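Local coordinates for protein CghA (Chaetomium globosum, PDB 6KBC) that is a fungal protein of the Diels-Alderase family, built of two calycin-like beta domains, and holds the ligand WK1 in a pocket, at residues A[237-243]-A[258-264]; A[362-367]-A[390-394]. All coordinates share one frame; numbering follows the deposited sequence.

Interaction 1 (A[237-243]-A[258-264]); sequences KEATDAL and RLVSKPH
Arg258 and Asp241 meet across two antiparallel strands, the guanidinium group turned 76° from the carboxylate plane. Arg258 NH1 lies 2.8 Å from Asp241 OD1 in a salt bridge that keeps the oxygen in the guanidinium plane yet reaches it from above the carboxylate plane; NH2 adds a weak second bond to OD1. The arginine chain bends at chi2 and chi3 and reaches across toward the partner strand, which places the guanidinium between Leu243 CB on one face and Val260 CG2 on the opposite face. Asp241 OD2 is taken by Lys307 and Arg319, so the carboxylate sits among several positive charges and is probably kept ionised. On the other side of the sheet, Leu259 CD2 packs against Ala242 CB at 3.7 Å, and Ala242 itself touches WK1.

Further along, Val260 O receives two backbone donors, Thr240 N at 2.7 Å and Asp241 N at 3.3 Å. Thr240 holds OG1 between its backbone N and carbonyl carbon (chi1 50°), from where the hydroxyl donates to Ser261 O over 2.7 Å; its CG2 rests on Lys262 CD. Lys262, bent at chi2 and chi4, reaches across the opposing backbone and donates from NZ to Ala239 O at 2.8 Å, and the same amine also bonds Gly236 O and Ser394 O. At the end, His264 NE2 makes a weak edge-on bond to Glu238 OE2, while OE1 pairs with Lys265. Two consecutive residues facing Val260 form a classic beta bulge, here at the open end of the hairpin 239-249/252-261 in the C-terminal calycin-like domain.

Interaction 2 (A[362-367]-A[390-394]); sequences TGNSGF and EVELS. With WK1 ((2S)-3-[(2S,4E)-4-[[(1R,2S,4aR,6S,8R,8aS)-2-[(E)-but-2-en-2-yl]-6,8-dimethyl-1,2,4a,5,6,7,8,8a-octahydronaphthalen-1-yl]-oxidanyl-methylidene]-3,5-bis(oxidanylidene)pyrrolidin-2-yl]-2-methyl-2-oxidanyl-propanoic acid), chain B.
Strands 363-367 and 390-392 run antiparallel, their axes approaching to 4.7 Å at an angle of 173°, with Ser365 and Glu390 as a hydrogen-bonded pair and Asn364 opposite Val391 in a non-hydrogen-bonded one. Glu390 N donates to Ser365 O at 2.7 Å, nearly in line with the carbonyl, and Glu390 O accepts from Ser365 N. That same Glu390 oxygen receives a bond from a water that is also hydrogen-bonded to Ser365 OG.

Asn364 and Val391 lie side by side and point the same way, Val391 CG2 approaching Asn364 OD1 to 3.6 Å. With CG anti to the backbone N (chi1 174°), the amide extends to WK1, where ND2 donates to O4 over 2.9 Å at an N-H...O angle of 157°. Trp350 NE1 binds OD1, so both ends of the amide are engaged and its rotation is fixed. Asn364 thus brings a polar group into the ligand pocket from one face of the beta hairpin 363-375/382-392, in the calycin-like C-terminal domain.

The other face carries Glu390, whose extended chain crosses Phe367 at about a right angle; OE1 comes within 3.8 Å of ring atom CD2. His345 and Thr388 bond OE1, and Asn322 bonds OE2. Near the strand end, Glu392, extended beyond CG, reaches the opposing backbone, where OE1 accepts from Gly363 N at 2.9 Å, on its anti side, and both oxygens receive further backbone donors, Arg319 N on OE1 and Asp320 N on OE2. Thr362 CB packs 3.6 Å from Glu392 CB.

After the strands of the N-terminal domain, the chain enters strand 239-249 and returns on 252-261, so interaction 1 closes a short hairpin. It then runs through the strands from 269-277 to 348-353 before 363-375 and 382-392 form the second hairpin, closed by interaction 2. The contacts follow in series, neither nesting nor crossing. In space they are neighbours, their centres about 11 Å apart, because strand 382-392 also pairs with 239-249: Ala242 O probably bonds Val391 N at 2.7 Å, and Thr240 O probably bonds Leu393 N at 2.9 Å. Strand 382-392, an arm of the second hairpin, thereby ties it to the first, and Ala242 and Asn364 each border the WK1 pocket.

Interaction 1 (A[237-243]-A[258-264])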
ATOM      1  N   LYS A 237       1.518 -16.046  -7.515  1.00 36.32           N
ATOM      2  CA  LYS A 237       1.671 -17.490  -7.404  1.00 40.38           C
ATOM      3  C   LYS A 237       1.908 -17.933  -5.971  1.00 41.28           C
ATOM      4  O   LYS A 237       1.922 -19.138  -5.706  1.00 43.02           O
ATOM      5  CB  LYS A 237       2.830 -17.983  -8.278  1.00 43.67           C
ATOM      6  CG  LYS A 237       2.582 -17.902  -9.783  1.00 46.18           C
ATOM      7  CD  LYS A 237       3.865 -18.268 -10.540  1.00 53.66           C
ATOM      8  CE  LYS A 237       3.672 -18.265 -12.046  1.00 58.12           C
ATOM      9  NZ  LYS A 237       4.710 -19.096 -12.725  1.00 65.29           N
ATOM     10  N   GLU A 238       2.092 -16.996  -5.046  1.00 35.79           N
ATOM     11  CA  GLU A 238       2.387 -17.341  -3.672  1.00 35.36           C
ATOM     12  C   GLU A 238       1.237 -17.067  -2.703  1.00 37.86           C
ATOM     13  O   GLU A 238       1.276 -17.573  -1.578  1.00 39.15           O
ATOM     14  CB  GLU A 238       3.633 -16.576  -3.209  1.00 37.63           C
ATOM     15  CG  GLU A 238       4.917 -17.066  -3.867  1.00 48.04           C
ATOM     16  CD  GLU A 238       5.436 -18.336  -3.228  1.00 53.04           C
ATOM     17  OE1 GLU A 238       6.159 -18.232  -2.212  1.00 57.97           O
ATOM     18  OE2 GLU A 238       5.106 -19.438  -3.731  1.00 56.04           O
ATOM     19  N   ALA A 239       0.220 -16.293  -3.097  1.00 30.31           N
ATOM     20  CA  ALA A 239      -0.802 -15.827  -2.168  1.00 27.77           C
ATOM     21  C   ALA A 239      -2.199 -16.192  -2.652  1.00 24.75           C
ATOM     22  O   ALA A 239      -2.453 -16.302  -3.856  1.00 29.21           O
ATOM     23  CB  ALA A 239      -0.722 -14.297  -1.971  1.00 26.37           C
ATOM     24  N   THR A 240      -3.119 -16.360  -1.694  1.00 20.28           N
ATOM     25  CA  THR A 240      -4.548 -16.420  -1.999  1.00 20.86           C
ATOM     26  C   THR A 240      -5.292 -15.184  -1.524  1.00 21.98           C
ATOM     27  O   THR A 240      -6.456 -14.994  -1.896  1.00 21.92           O
ATOM     28  CB  THR A 240      -5.210 -17.659  -1.372  1.00 23.49           C
ATOM     29  OG1 THR A 240      -4.858 -17.753   0.017  1.00 19.42           O
ATOM     30  CG2 THR A 240      -4.748 -18.936  -2.097  1.00 18.92           C
ATOM     31  N   ASP A 241      -4.641 -14.333  -0.737  1.00 20.82           N
ATOM     32  CA  ASP A 241      -5.306 -13.192  -0.130  1.00 21.25           C
ATOM     33  C   ASP A 241      -4.267 -12.125   0.174  1.00 22.51           C
ATOM     34  O   ASP A 241      -3.200 -12.429   0.715  1.00 20.79           O
ATOM     35  CB  ASP A 241      -6.042 -13.611   1.146  1.00 18.31           C
ATOM     36  CG  ASP A 241      -7.217 -12.709   1.469  1.00 24.43           C
ATOM     37  OD1 ASP A 241      -6.996 -11.498   1.693  1.00 24.31           O
ATOM     38  OD2 ASP A 241      -8.365 -13.200   1.471  1.00 24.33           O
ATOM     39  N   ALA A 242      -4.582 -10.885  -0.172  1.00 22.53           N
ATOM     40  CA  ALA A 242      -3.734  -9.759   0.190  1.00 22.64           C
ATOM     41  C   ALA A 242      -4.646  -8.656   0.695  1.00 22.88           C
ATOM     42  O   ALA A 242      -5.673  -8.373   0.075  1.00 23.64           O
ATOM     43  CB  ALA A 242      -2.895  -9.274  -0.999  1.00 23.30           C
ATOM     44  N   LEU A 243      -4.303  -8.065   1.834  1.00 20.19           N
ATOM     45  CA  LEU A 243      -5.093  -6.980   2.402  1.00 20.65           C
ATOM     46  C   LEU A 243      -4.191  -5.785   2.664  1.00 19.65           C
ATOM     47  O   LEU A 243      -3.284  -5.864   3.500  1.00 19.11           O
ATOM     48  CB  LEU A 243      -5.770  -7.404   3.699  1.00 18.77           C
ATOM     49  CG  LEU A 243      -6.412  -6.226   4.456  1.00 18.54           C
ATOM     50  CD1 LEU A 243      -7.571  -5.656   3.666  1.00 18.85           C
ATOM     51  CD2 LEU A 243      -6.863  -6.687   5.833  1.00 21.36           C
ATOM     52  N   ARG A 258      -1.222  -7.500   4.788  1.00 20.20           N
ATOM     53  CA  ARG A 258      -1.356  -8.877   5.261  1.00 19.67           C
ATOM     54  C   ARG A 258      -1.494  -9.817   4.063  1.00 21.41           C
ATOM     55  O   ARG A 258      -2.346  -9.598   3.191  1.00 20.38           O
ATOM     56  CB  ARG A 258      -2.558  -9.051   6.222  1.00 21.42           C
ATOM     57  CG  ARG A 258      -2.600 -10.482   6.849  1.00 22.06           C
ATOM     58  CD  ARG A 258      -3.447 -11.293   5.880  1.00 19.79           C
ATOM     59  NE  ARG A 258      -4.867 -10.963   5.843  1.00 18.18           N
ATOM     60  CZ  ARG A 258      -5.620 -11.074   4.765  1.00 22.59           C
ATOM     61  NH1 ARG A 258      -5.016 -11.039   3.577  1.00 19.45           N
ATOM     62  NH2 ARG A 258      -6.932 -10.905   4.839  1.00 22.48           N
ATOM     63  N   LEU A 259      -0.705 -10.901   4.054  1.00 17.76           N
ATOM     64  CA  LEU A 259      -0.758 -11.908   3.000  1.00 17.43           C
ATOM     65  C   LEU A 259      -1.174 -13.244   3.597  1.00 17.35           C
ATOM     66  O   LEU A 259      -0.732 -13.605   4.687  1.00 18.79           O
ATOM     67  CB  LEU A 259       0.587 -12.104   2.317  1.00 18.46           C
ATOM     68  CG  LEU A 259       1.121 -10.861   1.605  1.00 23.63           C
ATOM     69  CD1 LEU A 259       2.556 -11.107   1.236  1.00 24.48           C
ATOM     70  CD2 LEU A 259       0.281 -10.647   0.360  1.00 25.16           C
ATOM     71  N   VAL A 260      -2.006 -13.972   2.861  1.00 18.78           N
ATOM     72  CA  VAL A 260      -2.288 -15.373   3.140  1.00 19.89           C
ATOM     73  C   VAL A 260      -1.812 -16.175   1.934  1.00 20.05           C
ATOM     74  O   VAL A 260      -2.199 -15.880   0.799  1.00 21.81           O
ATOM     75  CB  VAL A 260      -3.782 -15.611   3.422  1.00 20.42           C
ATOM     76  CG1 VAL A 260      -4.044 -17.107   3.718  1.00 19.49           C
ATOM     77  CG2 VAL A 260      -4.251 -14.719   4.585  1.00 18.55           C
ATOM     78  N   SER A 261      -0.976 -17.183   2.180  1.00 20.47           N
ATOM     79  CA  SER A 261      -0.318 -17.899   1.095  1.00 24.85           C
ATOM     80  C   SER A 261      -1.291 -18.815   0.347  1.00 26.23           C
ATOM     81  O   SER A 261      -2.484 -18.930   0.670  1.00 21.09           O
ATOM     82  CB  SER A 261       0.850 -18.718   1.643  1.00 25.28           C
ATOM     83  OG  SER A 261       0.378 -19.952   2.191  1.00 23.18           O
ATOM     84  N   LYS A 262      -0.755 -19.477  -0.683  1.00 24.47           N
ATOM     85  CA  LYS A 262      -1.440 -20.564  -1.361  1.00 27.93           C
ATOM     86  C   LYS A 262      -1.540 -21.787  -0.444  1.00 23.08           C
ATOM     87  O   LYS A 262      -0.780 -21.910   0.519  1.00 21.86           O
ATOM     88  CB  LYS A 262      -0.666 -20.949  -2.623  1.00 29.72           C
ATOM     89  CG  LYS A 262      -0.713 -19.932  -3.736  1.00 31.10           C
ATOM     90  CD  LYS A 262      -2.034 -19.908  -4.433  1.00 32.23           C
ATOM     91  CE  LYS A 262      -1.880 -19.440  -5.873  1.00 33.75           C
ATOM     92  NZ  LYS A 262      -2.426 -18.054  -5.996  1.00 28.57           N
ATOM     93  N   PRO A 263      -2.447 -22.729  -0.745  1.00 23.83           N
ATOM     94  CA  PRO A 263      -2.498 -23.975   0.050  1.00 24.24           C
ATOM     95  C   PRO A 263      -1.221 -24.801   0.001  1.00 25.72           C
ATOM     96  O   PRO A 263      -0.994 -25.594   0.919  1.00 26.29           O
ATOM     97  CB  PRO A 263      -3.686 -24.757  -0.556  1.00 23.95           C
ATOM     98  CG  PRO A 263      -3.963 -24.110  -1.886  1.00 25.26           C
ATOM     99  CD  PRO A 263      -3.552 -22.648  -1.715  1.00 22.29           C
ATOM    100  N   HIS A 264      -0.365 -24.653  -1.020  1.00 25.77           N
ATOM    101  CA  HIS A 264       0.852 -25.464  -1.014  1.00 27.86           C
ATOM    102  C   HIS A 264       1.790 -25.062   0.110  1.00 31.51           C
ATOM    103  O   HIS A 264       2.665 -25.850   0.479  1.00 28.70           O
ATOM    104  CB  HIS A 264       1.571 -25.426  -2.379  1.00 33.11           C
ATOM    105  CG  HIS A 264       2.197 -24.108  -2.720  1.00 39.14           C
ATOM    106  ND1 HIS A 264       1.593 -23.194  -3.561  1.00 44.60           N
ATOM    107  CD2 HIS A 264       3.385 -23.562  -2.365  1.00 42.37           C
ATOM    108  CE1 HIS A 264       2.373 -22.133  -3.689  1.00 41.97           C
ATOM    109  NE2 HIS A 264       3.464 -22.331  -2.970  1.00 44.25           N
TER

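Interaction 2 (A[362-367]-A[390-394])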
ATOM      1  N   THR A 362     -12.214 -14.865  -8.339  1.00 23.87           N
ATOM      2  CA  THR A 362     -11.577 -14.033  -7.331  1.00 23.00           C
ATOM      3  C   THR A 362     -11.432 -12.627  -7.889  1.00 24.53           C
ATOM      4  O   THR A 362     -11.561 -12.390  -9.097  1.00 23.86           O
ATOM      5  CB  THR A 362     -10.202 -14.572  -6.926  1.00 24.09           C
ATOM      6  OG1 THR A 362      -9.400 -14.735  -8.100  1.00 25.42           O
ATOM      7  CG2 THR A 362     -10.312 -15.910  -6.170  1.00 23.61           C
ATOM      8  N   GLY A 363     -11.136 -11.689  -7.000  1.00 21.97           N
ATOM      9  CA  GLY A 363     -11.105 -10.316  -7.442  1.00 23.22           C
ATOM     10  C   GLY A 363     -10.177  -9.478  -6.595  1.00 23.15           C
ATOM     11  O   GLY A 363      -9.577  -9.943  -5.622  1.00 22.28           O
ATOM     12  N   ASN A 364     -10.077  -8.218  -7.005  1.00 23.45           N
ATOM     13  CA  ASN A 364      -9.213  -7.210  -6.411  1.00 23.04           C
ATOM     14  C   ASN A 364     -10.112  -5.993  -6.220  1.00 25.87           C
ATOM     15  O   ASN A 364     -10.573  -5.404  -7.202  1.00 22.52           O
ATOM     16  CB  ASN A 364      -8.025  -6.917  -7.329  1.00 24.02           C
ATOM     17  CG  ASN A 364      -7.144  -5.770  -6.831  1.00 27.89           C
ATOM     18  OD1 ASN A 364      -7.450  -5.096  -5.842  1.00 24.94           O
ATOM     19  ND2 ASN A 364      -6.030  -5.561  -7.516  1.00 28.45           N
ATOM     20  N   SER A 365     -10.432  -5.673  -4.970  1.00 21.82           N
ATOM     21  CA  SER A 365     -11.419  -4.651  -4.676  1.00 18.61           C
ATOM     22  C   SER A 365     -10.803  -3.620  -3.751  1.00 23.54           C
ATOM     23  O   SER A 365     -10.131  -3.965  -2.771  1.00 22.77           O
ATOM     24  CB  SER A 365     -12.671  -5.227  -4.029  1.00 21.10           C
ATOM     25  OG  SER A 365     -13.196  -6.294  -4.801  1.00 23.75           O
ATOM     26  N   GLY A 366     -11.044  -2.357  -4.061  1.00 22.55           N
ATOM     27  CA  GLY A 366     -10.633  -1.254  -3.209  1.00 18.30           C
ATOM     28  C   GLY A 366     -11.883  -0.610  -2.637  1.00 20.82           C
ATOM     29  O   GLY A 366     -12.919  -0.532  -3.313  1.00 22.15           O
ATOM     30  N   PHE A 367     -11.771  -0.143  -1.401  1.00 19.62           N
ATOM     31  CA  PHE A 367     -12.873   0.499  -0.709  1.00 20.76           C
ATOM     32  C   PHE A 367     -12.358   1.677   0.101  1.00 20.60           C
ATOM     33  O   PHE A 367     -11.263   1.630   0.672  1.00 20.07           O
ATOM     34  CB  PHE A 367     -13.574  -0.437   0.270  1.00 17.71           C
ATOM     35  CG  PHE A 367     -14.300  -1.563  -0.381  1.00 19.44           C
ATOM     36  CD1 PHE A 367     -15.603  -1.396  -0.818  1.00 20.23           C
ATOM     37  CD2 PHE A 367     -13.672  -2.790  -0.565  1.00 19.35           C
ATOM     38  CE1 PHE A 367     -16.284  -2.462  -1.418  1.00 22.21           C
ATOM     39  CE2 PHE A 367     -14.352  -3.853  -1.164  1.00 19.57           C
ATOM     40  CZ  PHE A 367     -15.645  -3.683  -1.585  1.00 19.65           C
ATOM     41  N   GLU A 390      -8.329  -5.165  -1.161  1.00 19.30           N
ATOM     42  CA  GLU A 390      -8.668  -6.526  -0.747  1.00 20.79           C
ATOM     43  C   GLU A 390      -8.517  -7.405  -1.974  1.00 20.44           C
ATOM     44  O   GLU A 390      -9.352  -7.351  -2.880  1.00 20.31           O
ATOM     45  CB  GLU A 390     -10.084  -6.578  -0.170  1.00 21.35           C
ATOM     46  CG  GLU A 390     -10.286  -5.477   0.882  1.00 18.45           C
ATOM     47  CD  GLU A 390     -11.659  -5.499   1.516  1.00 24.73           C
ATOM     48  OE1 GLU A 390     -11.929  -4.579   2.307  1.00 23.46           O
ATOM     49  OE2 GLU A 390     -12.455  -6.429   1.243  1.00 23.81           O
ATOM     50  N   VAL A 391      -7.440  -8.187  -2.018  1.00 21.25           N
ATOM     51  CA  VAL A 391      -7.086  -8.954  -3.206  1.00 21.61           C
ATOM     52  C   VAL A 391      -7.260 -10.434  -2.909  1.00 21.37           C
ATOM     53  O   VAL A 391      -6.812 -10.933  -1.873  1.00 22.78           O
ATOM     54  CB  VAL A 391      -5.657  -8.663  -3.685  1.00 23.04           C
ATOM     55  CG1 VAL A 391      -5.434  -9.344  -5.039  1.00 26.74           C
ATOM     56  CG2 VAL A 391      -5.414  -7.138  -3.765  1.00 24.15           C
ATOM     57  N   GLU A 392      -7.890 -11.124  -3.842  1.00 25.16           N
ATOM     58  CA  GLU A 392      -8.211 -12.532  -3.772  1.00 24.18           C
ATOM     59  C   GLU A 392      -7.482 -13.203  -4.927  1.00 27.84           C
ATOM     60  O   GLU A 392      -7.448 -12.658  -6.039  1.00 25.96           O
ATOM     61  CB  GLU A 392      -9.693 -12.645  -3.945  1.00 26.14           C
ATOM     62  CG  GLU A 392     -10.477 -12.059  -2.793  1.00 23.99           C
ATOM     63  CD  GLU A 392     -11.914 -12.019  -3.161  1.00 22.20           C
ATOM     64  OE1 GLU A 392     -12.174 -12.256  -4.373  1.00 24.11           O
ATOM     65  OE2 GLU A 392     -12.769 -11.799  -2.283  1.00 24.38           O
ATOM     66  N   LEU A 393      -6.882 -14.362  -4.680  1.00 23.66           N
ATOM     67  CA  LEU A 393      -6.240 -15.088  -5.764  1.00 24.51           C
ATOM     68  C   LEU A 393      -6.617 -16.556  -5.668  1.00 27.17           C
ATOM     69  O   LEU A 393      -6.973 -17.072  -4.607  1.00 22.43           O
ATOM     70  CB  LEU A 393      -4.713 -14.932  -5.743  1.00 23.37           C
ATOM     71  CG  LEU A 393      -4.185 -13.509  -5.948  1.00 29.79           C
ATOM     72  CD1 LEU A 393      -2.702 -13.519  -5.767  1.00 30.52           C
ATOM     73  CD2 LEU A 393      -4.547 -13.002  -7.327  1.00 33.90           C
ATOM     74  N   SER A 394      -6.488 -17.237  -6.795  1.00 27.33           N
ATOM     75  CA  SER A 394      -6.935 -18.615  -6.872  1.00 28.88           C
ATOM     76  C   SER A 394      -6.170 -19.498  -5.895  1.00 26.19           C
ATOM     77  O   SER A 394      -5.009 -19.244  -5.575  1.00 27.33           O
ATOM     78  CB  SER A 394      -6.768 -19.132  -8.297  1.00 30.29           C
ATOM     79  OG  SER A 394      -7.171 -20.490  -8.350  1.00 40.66           O
TER
HETATM   80  O   WK1 B 501      -4.758  -1.822 -11.315  1.00 42.02           O
HETATM   81  C17 WK1 B 501      -4.818  -1.205 -10.283  1.00 40.34           C
HETATM   82  O1  WK1 B 501      -5.078  -0.035 -10.250  1.00 35.21           O
HETATM   83  C19 WK1 B 501      -4.580  -1.884  -8.997  1.00 35.90           C
HETATM   84  O2  WK1 B 501      -4.426  -3.255  -9.137  1.00 39.32           O
HETATM   85  C18 WK1 B 501      -5.780  -1.698  -8.122  1.00 35.48           C
HETATM   86  C20 WK1 B 501      -3.302  -1.265  -8.503  1.00 35.40           C
HETATM   87  C22 WK1 B 501      -3.102  -1.529  -7.066  1.00 33.71           C
HETATM   88  N   WK1 B 501      -2.011  -0.853  -6.391  1.00 34.23           N
HETATM   89  C21 WK1 B 501      -1.349  -1.723  -5.635  1.00 36.07           C
HETATM   90  O5  WK1 B 501      -0.325  -1.371  -4.893  1.00 32.29           O
HETATM   91  C23 WK1 B 501      -2.916  -2.902  -6.654  1.00 41.42           C
HETATM   92  O4  WK1 B 501      -3.662  -3.923  -7.024  1.00 36.88           O
HETATM   93  C24 WK1 B 501      -1.851  -3.102  -5.734  1.00 39.24           C
HETATM   94  C16 WK1 B 501      -1.440  -4.355  -5.110  1.00 39.12           C
HETATM   95  O3  WK1 B 501      -2.106  -5.405  -5.398  1.00 41.47           O
HETATM   96  C9  WK1 B 501      -0.387  -4.369  -4.083  1.00 38.30           C
HETATM   97  C8  WK1 B 501      -1.224  -4.008  -2.823  1.00 36.98           C
HETATM   98  C12 WK1 B 501      -2.317  -2.966  -2.938  1.00 35.88           C
HETATM   99  C13 WK1 B 501      -2.130  -1.702  -2.629  1.00 34.46           C
HETATM  100  C90 WK1 B 501      -3.225  -0.699  -2.760  1.00 36.67           C
HETATM  101  C14 WK1 B 501      -3.668  -3.360  -3.417  1.00 41.16           C
HETATM  102  C7  WK1 B 501      -1.890  -5.213  -2.232  1.00 39.80           C
HETATM  103  C6  WK1 B 501      -1.164  -6.263  -1.955  1.00 38.20           C
HETATM  104  C3  WK1 B 501       0.223  -6.294  -2.513  1.00 38.41           C
HETATM  105  C4  WK1 B 501       0.323  -5.704  -3.905  1.00 40.09           C
HETATM  106  C5  WK1 B 501       1.800  -5.533  -4.206  1.00 43.32           C
HETATM  107  C11 WK1 B 501       1.990  -5.132  -5.634  1.00 41.11           C
HETATM  108  C2  WK1 B 501       0.963  -7.600  -2.396  1.00 38.30           C
HETATM  109  C1  WK1 B 501       2.412  -7.238  -2.489  1.00 38.08           C
HETATM  110  C10 WK1 B 501       3.364  -8.346  -2.183  1.00 40.88           C
HETATM  111  C   WK1 B 501       2.657  -6.740  -3.881  1.00 40.47           C
HETATM  112  O   HOH W   1     -12.115  -8.369  -3.367  1.00 24.89           O